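Local coordinates for protein transketolase (Campylobacter jejuni, PDB 3L84) that belongs to the thiamine diphosphate-binding enzymes of the transketolase family and assembles as a dimer of three-domain subunits, at residues 392-403 against 424-435. Residues are numbered along the deposited sequence; the frame is centred on the assembly and turned at random.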
ATOM      1  N   HIS A 392       6.982  -2.826   1.596  1.00  6.41           N
ATOM      2  CA  HIS A 392       6.831  -1.429   2.011  1.00  6.01           C
ATOM      3  C   HIS A 392       8.080  -0.939   2.725  1.00  6.03           C
ATOM      4  O   HIS A 392       8.638   0.106   2.378  1.00  6.28           O
ATOM      5  CB  HIS A 392       5.588  -1.292   2.850  1.00  6.37           C
ATOM      6  CG  HIS A 392       5.018   0.066   3.009  1.00  7.98           C
ATOM      7  ND1 HIS A 392       5.402   1.213   2.353  1.00 10.93           N
ATOM      8  CD2 HIS A 392       3.955   0.397   3.783  1.00  7.43           C
ATOM      9  CE1 HIS A 392       4.590   2.208   2.741  1.00 10.32           C
ATOM     10  NE2 HIS A 392       3.741   1.738   3.616  1.00 14.00           N
ATOM     11  N   ALA A 393       8.545  -1.676   3.727  1.00  6.29           N
ATOM     12  CA  ALA A 393       9.783  -1.306   4.413  1.00  5.92           C
ATOM     13  C   ALA A 393      10.950  -1.286   3.428  1.00  5.72           C
ATOM     14  O   ALA A 393      11.825  -0.438   3.557  1.00  5.83           O
ATOM     15  CB  ALA A 393      10.054  -2.249   5.590  1.00  6.43           C
HETATM   16  N   MSE A 394      11.001  -2.213   2.480  1.00  5.28           N
HETATM   17  CA  MSE A 394      12.084  -2.176   1.489  1.00  5.93           C
HETATM   18  C   MSE A 394      12.170  -0.824   0.810  1.00  5.22           C
HETATM   19  O   MSE A 394      13.250  -0.198   0.702  1.00  5.52           O
HETATM   20  CB  MSE A 394      11.876  -3.262   0.422  0.50  2.00           C
HETATM   21  CG  MSE A 394      12.791  -3.127  -0.770  1.00  6.09           C
HETATM   22 SE   MSE A 394      12.557  -4.550  -2.072  1.00 13.51          SE
HETATM   23  CE  MSE A 394      10.759  -4.057  -2.703  1.00  6.92           C
ATOM     24  N   ALA A 395      11.036  -0.353   0.309  1.00  5.76           N
ATOM     25  CA  ALA A 395      11.064   0.938  -0.394  1.00  5.29           C
ATOM     26  C   ALA A 395      11.434   2.100   0.535  1.00  6.05           C
ATOM     27  O   ALA A 395      12.179   2.989   0.128  1.00  5.41           O
ATOM     28  CB  ALA A 395       9.704   1.180  -1.076  1.00  6.48           C
ATOM     29  N   ALA A 396      10.921   2.144   1.751  1.00  5.52           N
ATOM     30  CA  ALA A 396      11.242   3.207   2.703  1.00  5.27           C
ATOM     31  C   ALA A 396      12.713   3.138   3.118  1.00  5.68           C
ATOM     32  O   ALA A 396      13.384   4.167   3.297  1.00  6.25           O
ATOM     33  CB  ALA A 396      10.294   3.160   3.920  1.00  6.29           C
ATOM     34  N   ILE A 397      13.242   1.942   3.277  1.00  5.73           N
ATOM     35  CA  ILE A 397      14.684   1.763   3.585  1.00  5.68           C
ATOM     36  C   ILE A 397      15.532   2.271   2.435  1.00  5.65           C
ATOM     37  O   ILE A 397      16.501   3.011   2.639  1.00  6.05           O
ATOM     38  CB  ILE A 397      14.994   0.264   3.867  1.00  6.07           C
ATOM     39  CG1 ILE A 397      14.531  -0.104   5.268  1.00  5.98           C
ATOM     40  CG2 ILE A 397      16.485  -0.088   3.640  1.00  6.95           C
ATOM     41  CD1 ILE A 397      14.375  -1.586   5.570  1.00  6.70           C
ATOM     42  N   ASN A 398      15.151   1.921   1.206  1.00  6.21           N
ATOM     43  CA  ASN A 398      15.920   2.367   0.055  1.00  5.70           C
ATOM     44  C   ASN A 398      15.767   3.856  -0.212  1.00  5.42           C
ATOM     45  O   ASN A 398      16.699   4.483  -0.723  1.00  6.10           O
ATOM     46  CB  ASN A 398      15.574   1.522  -1.162  1.00  6.16           C
ATOM     47  CG  ASN A 398      16.358   0.231  -1.246  1.00  7.43           C
ATOM     48  OD1 ASN A 398      15.962  -0.685  -2.054  1.00 10.41           O
ATOM     49  ND2 ASN A 398      17.423   0.131  -0.541  1.00  6.13           N
ATOM     50  N   ASN A 399      14.654   4.475   0.208  1.00  5.53           N
ATOM     51  CA  ASN A 399      14.571   5.942   0.173  1.00  5.79           C
ATOM     52  C   ASN A 399      15.688   6.552   1.013  1.00  5.41           C
ATOM     53  O   ASN A 399      16.297   7.549   0.625  1.00  5.85           O
ATOM     54  CB  ASN A 399      13.217   6.429   0.673  1.00  5.02           C
ATOM     55  CG  ASN A 399      12.090   6.223  -0.286  1.00  6.80           C
ATOM     56  OD1 ASN A 399      12.279   5.954  -1.466  1.00  6.12           O
ATOM     57  ND2 ASN A 399      10.863   6.366   0.233  1.00  6.52           N
ATOM     58  N   ALA A 400      15.977   5.944   2.159  1.00  5.47           N
ATOM     59  CA  ALA A 400      17.059   6.395   2.998  1.00  5.90           C
ATOM     60  C   ALA A 400      18.435   6.078   2.406  1.00  5.47           C
ATOM     61  O   ALA A 400      19.322   6.928   2.494  1.00  6.13           O
ATOM     62  CB  ALA A 400      16.906   5.792   4.426  1.00  6.80           C
ATOM     63  N   PHE A 401      18.627   4.910   1.814  1.00  5.32           N
ATOM     64  CA  PHE A 401      19.870   4.643   1.092  1.00  5.70           C
ATOM     65  C   PHE A 401      20.114   5.743   0.079  1.00  5.64           C
ATOM     66  O   PHE A 401      21.250   6.188  -0.105  1.00  6.82           O
ATOM     67  CB  PHE A 401      19.878   3.280   0.372  1.00  5.67           C
ATOM     68  CG  PHE A 401      20.357   2.109   1.197  1.00  5.75           C
ATOM     69  CD1 PHE A 401      19.534   1.442   2.070  1.00  7.45           C
ATOM     70  CD2 PHE A 401      21.682   1.687   1.076  1.00  7.18           C
ATOM     71  CE1 PHE A 401      20.001   0.366   2.809  1.00  8.01           C
ATOM     72  CE2 PHE A 401      22.156   0.601   1.814  1.00  6.33           C
ATOM     73  CZ  PHE A 401      21.315  -0.063   2.663  1.00  7.47           C
ATOM     74  N   ALA A 402      19.090   6.153  -0.654  1.00  5.79           N
ATOM     75  CA  ALA A 402      19.236   7.189  -1.667  1.00  6.36           C
ATOM     76  C   ALA A 402      19.590   8.565  -1.094  1.00  7.87           C
ATOM     77  O   ALA A 402      20.198   9.385  -1.790  1.00 10.11           O
ATOM     78  CB  ALA A 402      17.941   7.266  -2.504  1.00  7.07           C
ATOM     79  N   ARG A 403      19.201   8.818   0.153  1.00  5.92           N
ATOM     80  CA  ARG A 403      19.521  10.058   0.838  1.00  6.64           C
ATOM     81  C   ARG A 403      20.825   9.991   1.589  1.00  7.89           C
ATOM     82  O   ARG A 403      21.324  11.055   1.994  1.00  9.65           O
ATOM     83  CB  ARG A 403      18.385  10.457   1.809  1.00  6.89           C
ATOM     84  CG  ARG A 403      17.131  10.949   1.110  1.00  7.29           C
ATOM     85  CD  ARG A 403      17.322  12.334   0.550  1.00  8.27           C
ATOM     86  NE  ARG A 403      17.503  13.337   1.604  1.00  8.46           N
ATOM     87  CZ  ARG A 403      18.069  14.531   1.474  1.00  9.86           C
ATOM     88  NH1 ARG A 403      18.616  14.927   0.330  1.00 13.83           N
ATOM     89  NH2 ARG A 403      18.093  15.336   2.527  1.00  9.97           N
ATOM     90  N   ALA A 424       5.589   4.669  -0.007  1.00  6.67           N
ATOM     91  CA  ALA A 424       7.006   4.984   0.056  1.00  5.94           C
ATOM     92  C   ALA A 424       7.542   5.401  -1.301  1.00  6.06           C
ATOM     93  O   ALA A 424       8.384   6.286  -1.385  1.00  6.51           O
ATOM     94  CB  ALA A 424       7.802   3.766   0.605  1.00  7.38           C
ATOM     95  N   ALA A 425       7.059   4.794  -2.392  1.00  6.25           N
ATOM     96  CA  ALA A 425       7.411   5.289  -3.715  1.00  6.06           C
ATOM     97  C   ALA A 425       7.026   6.754  -3.868  1.00  5.68           C
ATOM     98  O   ALA A 425       7.739   7.545  -4.480  1.00  6.25           O
ATOM     99  CB  ALA A 425       6.783   4.420  -4.821  1.00  6.51           C
ATOM    100  N   ARG A 426       5.881   7.129  -3.309  1.00  5.75           N
ATOM    101  CA  ARG A 426       5.437   8.490  -3.391  1.00  5.42           C
ATOM    102  C   ARG A 426       6.397   9.430  -2.681  1.00  5.34           C
ATOM    103  O   ARG A 426       6.609  10.547  -3.171  1.00  5.75           O
ATOM    104  CB  ARG A 426       4.042   8.608  -2.791  1.00  5.65           C
ATOM    105  CG  ARG A 426       3.316   9.842  -3.241  1.00  5.87           C
ATOM    106  CD  ARG A 426       1.893   9.954  -2.619  1.00  4.60           C
ATOM    107  NE  ARG A 426       1.084  10.919  -3.352  1.00  5.58           N
ATOM    108  CZ  ARG A 426       0.806  12.153  -2.959  1.00  5.60           C
ATOM    109  NH1 ARG A 426       1.241  12.618  -1.810  1.00  6.27           N
ATOM    110  NH2 ARG A 426       0.054  12.912  -3.740  1.00  6.10           N
ATOM    111  N   ILE A 427       6.965   9.032  -1.550  1.00  5.84           N
ATOM    112  CA  ILE A 427       7.972   9.853  -0.886  1.00  6.01           C
ATOM    113  C   ILE A 427       9.217   9.998  -1.766  1.00  5.71           C
ATOM    114  O   ILE A 427       9.817  11.090  -1.830  1.00  5.80           O
ATOM    115  CB  ILE A 427       8.326   9.292   0.497  1.00  6.81           C
ATOM    116  CG1 ILE A 427       7.127   9.328   1.440  1.00 10.56           C
ATOM    117  CG2 ILE A 427       9.514  10.050   1.105  1.00 10.41           C
ATOM    118  CD1 ILE A 427       6.860  10.750   2.015  1.00 14.02           C
ATOM    119  N   ALA A 428       9.638   8.948  -2.440  1.00  5.76           N
ATOM    120  CA  ALA A 428      10.746   9.065  -3.395  1.00  5.28           C
ATOM    121  C   ALA A 428      10.458  10.138  -4.430  1.00  5.62           C
ATOM    122  O   ALA A 428      11.328  10.952  -4.788  1.00  5.95           O
ATOM    123  CB  ALA A 428      11.024   7.717  -4.051  1.00  6.07           C
ATOM    124  N   ALA A 429       9.246  10.121  -4.977  1.00  5.05           N
ATOM    125  CA  ALA A 429       8.819  11.088  -5.967  1.00  5.13           C
ATOM    126  C   ALA A 429       8.776  12.494  -5.401  1.00  5.58           C
ATOM    127  O   ALA A 429       9.269  13.446  -6.029  1.00  5.59           O
ATOM    128  CB  ALA A 429       7.475  10.665  -6.545  1.00  5.87           C
ATOM    129  N   LEU A 430       8.197  12.667  -4.222  1.00  6.04           N
ATOM    130  CA  LEU A 430       8.130  13.971  -3.563  1.00  6.55           C
ATOM    131  C   LEU A 430       9.506  14.572  -3.398  1.00  6.53           C
ATOM    132  O   LEU A 430       9.686  15.784  -3.579  1.00  8.53           O
ATOM    133  CB  LEU A 430       7.434  13.818  -2.194  1.00  6.62           C
ATOM    134  CG  LEU A 430       5.892  13.776  -2.291  1.00  7.82           C
ATOM    135  CD1 LEU A 430       5.276  13.004  -1.091  1.00  8.50           C
ATOM    136  CD2 LEU A 430       5.294  15.182  -2.415  1.00  8.50           C
HETATM  137  N   MSE A 431      10.489  13.748  -3.018  1.00  6.17           N
HETATM  138  CA  MSE A 431      11.855  14.230  -2.772  1.00  6.08           C
HETATM  139  C   MSE A 431      12.716  14.311  -4.040  1.00  6.26           C
HETATM  140  O   MSE A 431      13.773  14.917  -4.019  1.00  7.95           O
HETATM  141  CB  MSE A 431      12.581  13.274  -1.834  1.00  6.45           C
HETATM  142  CG  MSE A 431      12.032  13.242  -0.430  1.00  6.25           C
HETATM  143 SE   MSE A 431      13.237  12.374   0.828  0.70 10.55          SE
HETATM  144  CE  MSE A 431      13.077  10.520   0.259  1.00 10.53           C
ATOM    145  N   LYS A 432      12.264  13.707  -5.131  1.00  6.01           N
ATOM    146  CA  LYS A 432      13.039  13.645  -6.389  1.00  6.32           C
ATOM    147  C   LYS A 432      14.384  12.958  -6.198  1.00  6.85           C
ATOM    148  O   LYS A 432      15.395  13.392  -6.745  1.00 10.36           O
ATOM    149  CB  LYS A 432      13.163  15.020  -7.078  1.00  6.29           C
ATOM    150  CG  LYS A 432      11.847  15.704  -7.315  1.00  8.74           C
ATOM    151  CD  LYS A 432      12.056  17.085  -7.950  1.00 11.05           C
ATOM    152  CE  LYS A 432      12.418  17.053  -9.345  1.00 15.11           C
ATOM    153  NZ  LYS A 432      12.354  18.480  -9.924  1.00 18.76           N
ATOM    154  N   ILE A 433      14.384  11.871  -5.425  1.00  6.26           N
ATOM    155  CA  ILE A 433      15.592  11.093  -5.208  1.00  6.47           C
ATOM    156  C   ILE A 433      15.832  10.067  -6.275  1.00  6.15           C
ATOM    157  O   ILE A 433      14.917   9.644  -7.012  1.00  7.14           O
ATOM    158  CB  ILE A 433      15.619  10.390  -3.846  1.00  6.51           C
ATOM    159  CG1 ILE A 433      14.367   9.568  -3.595  1.00  7.43           C
ATOM    160  CG2 ILE A 433      15.800  11.406  -2.721  1.00  9.46           C
ATOM    161  CD1 ILE A 433      14.477   8.463  -2.522  1.00  8.46           C
ATOM    162  N   LYS A 434      17.086   9.648  -6.411  1.00  6.44           N
ATOM    163  CA  LYS A 434      17.497   8.641  -7.375  1.00  6.28           C
ATOM    164  C   LYS A 434      17.396   7.254  -6.754  1.00  6.99           C
ATOM    165  O   LYS A 434      18.306   6.754  -6.104  1.00  8.09           O
ATOM    166  CB  LYS A 434      18.876   8.963  -7.944  1.00  7.05           C
ATOM    167  CG  LYS A 434      18.976  10.299  -8.571  1.00  8.77           C
ATOM    168  CD  LYS A 434      17.817  10.684  -9.521  1.00  9.50           C
ATOM    169  CE  LYS A 434      17.669   9.760 -10.693  1.00 10.59           C
ATOM    170  NZ  LYS A 434      18.909   9.843 -11.620  1.00  8.88           N
ATOM    171  N   HIS A 435      16.225   6.660  -6.915  1.00  6.71           N
ATOM    172  CA  HIS A 435      15.857   5.356  -6.353  1.00  6.13           C
ATOM    173  C   HIS A 435      15.096   4.664  -7.474  1.00  6.13           C
ATOM    174  O   HIS A 435      14.189   5.252  -8.086  1.00  6.86           O
ATOM    175  CB  HIS A 435      14.963   5.573  -5.125  1.00  6.74           C
ATOM    176  CG  HIS A 435      14.403   4.336  -4.477  1.00  6.34           C
ATOM    177  ND1 HIS A 435      13.641   4.416  -3.327  1.00  5.88           N
ATOM    178  CD2 HIS A 435      14.457   3.018  -4.788  1.00  6.16           C
ATOM    179  CE1 HIS A 435      13.239   3.198  -2.978  1.00  6.11           C
ATOM    180  NE2 HIS A 435      13.724   2.326  -3.857  1.00  6.56           N
TER
HETATM  181  O   HOH W   1      19.133  10.595  -4.477  1.00 12.52           O
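Asn399 spans the groove between two nearly parallel helices, its amide nitrogen bonded to a backbone carbonyl and its amide oxygen to an imidazole. ND2 donates to Ala424 O at 3.0 Å in an almost straight bond (171°), reaching it from above the carbonyl plane; the same oxygen also takes the helical bond from Ala428 N. OD1 accepts from His435 ND1 at 2.8 Å. The oxygen lies nearly in the imidazole plane, although amide and ring stand 78° apart. The two bonds use both ends of the amide and so define its orientation. His435 NE2 is bonded in turn to Ser411, so both ring nitrogens are engaged. Near the C-terminal ends of both segments, a water donates to Ala402 O and accepts from Lys434 N.

With alanines facing each other, the CA atoms of Ala396 and Ala424 come within 5.3 Å. Ala424 fits as a knob among His392, Ala395, Ala396 and Asn399, its CB 3.6 Å from Ala395 CB, and Asn399 in turn sits among Ala424, Ile427, Ala428 and Met431. Beyond the helix end, which a Schellman motif closes at Lys432, Ile433 turns back to the partner helix: CD1 packs on Ala402 CB at 3.7 Å, while CG2 meets Arg403 CD at 3.7 Å. The arginine chain, bent at chi2 and chi3, also passes selenomethionine Met431, and its NE bonds to Glu110 O.

The axes of helical segments 392-403 and 424-431 approach to 8.9 Å at 22°. Strands 408-414 and 436-440, parallel neighbours in the pyrimidine-binding domain's sheet, flank helix 418-431 in sequence, making it a beta-alpha-beta crossover. Helix 118-137 touches both helices through Gln118, helix 158-169 packs on helix 391-404, and Arg426 forms a salt bridge with Glu457 of the second subunit.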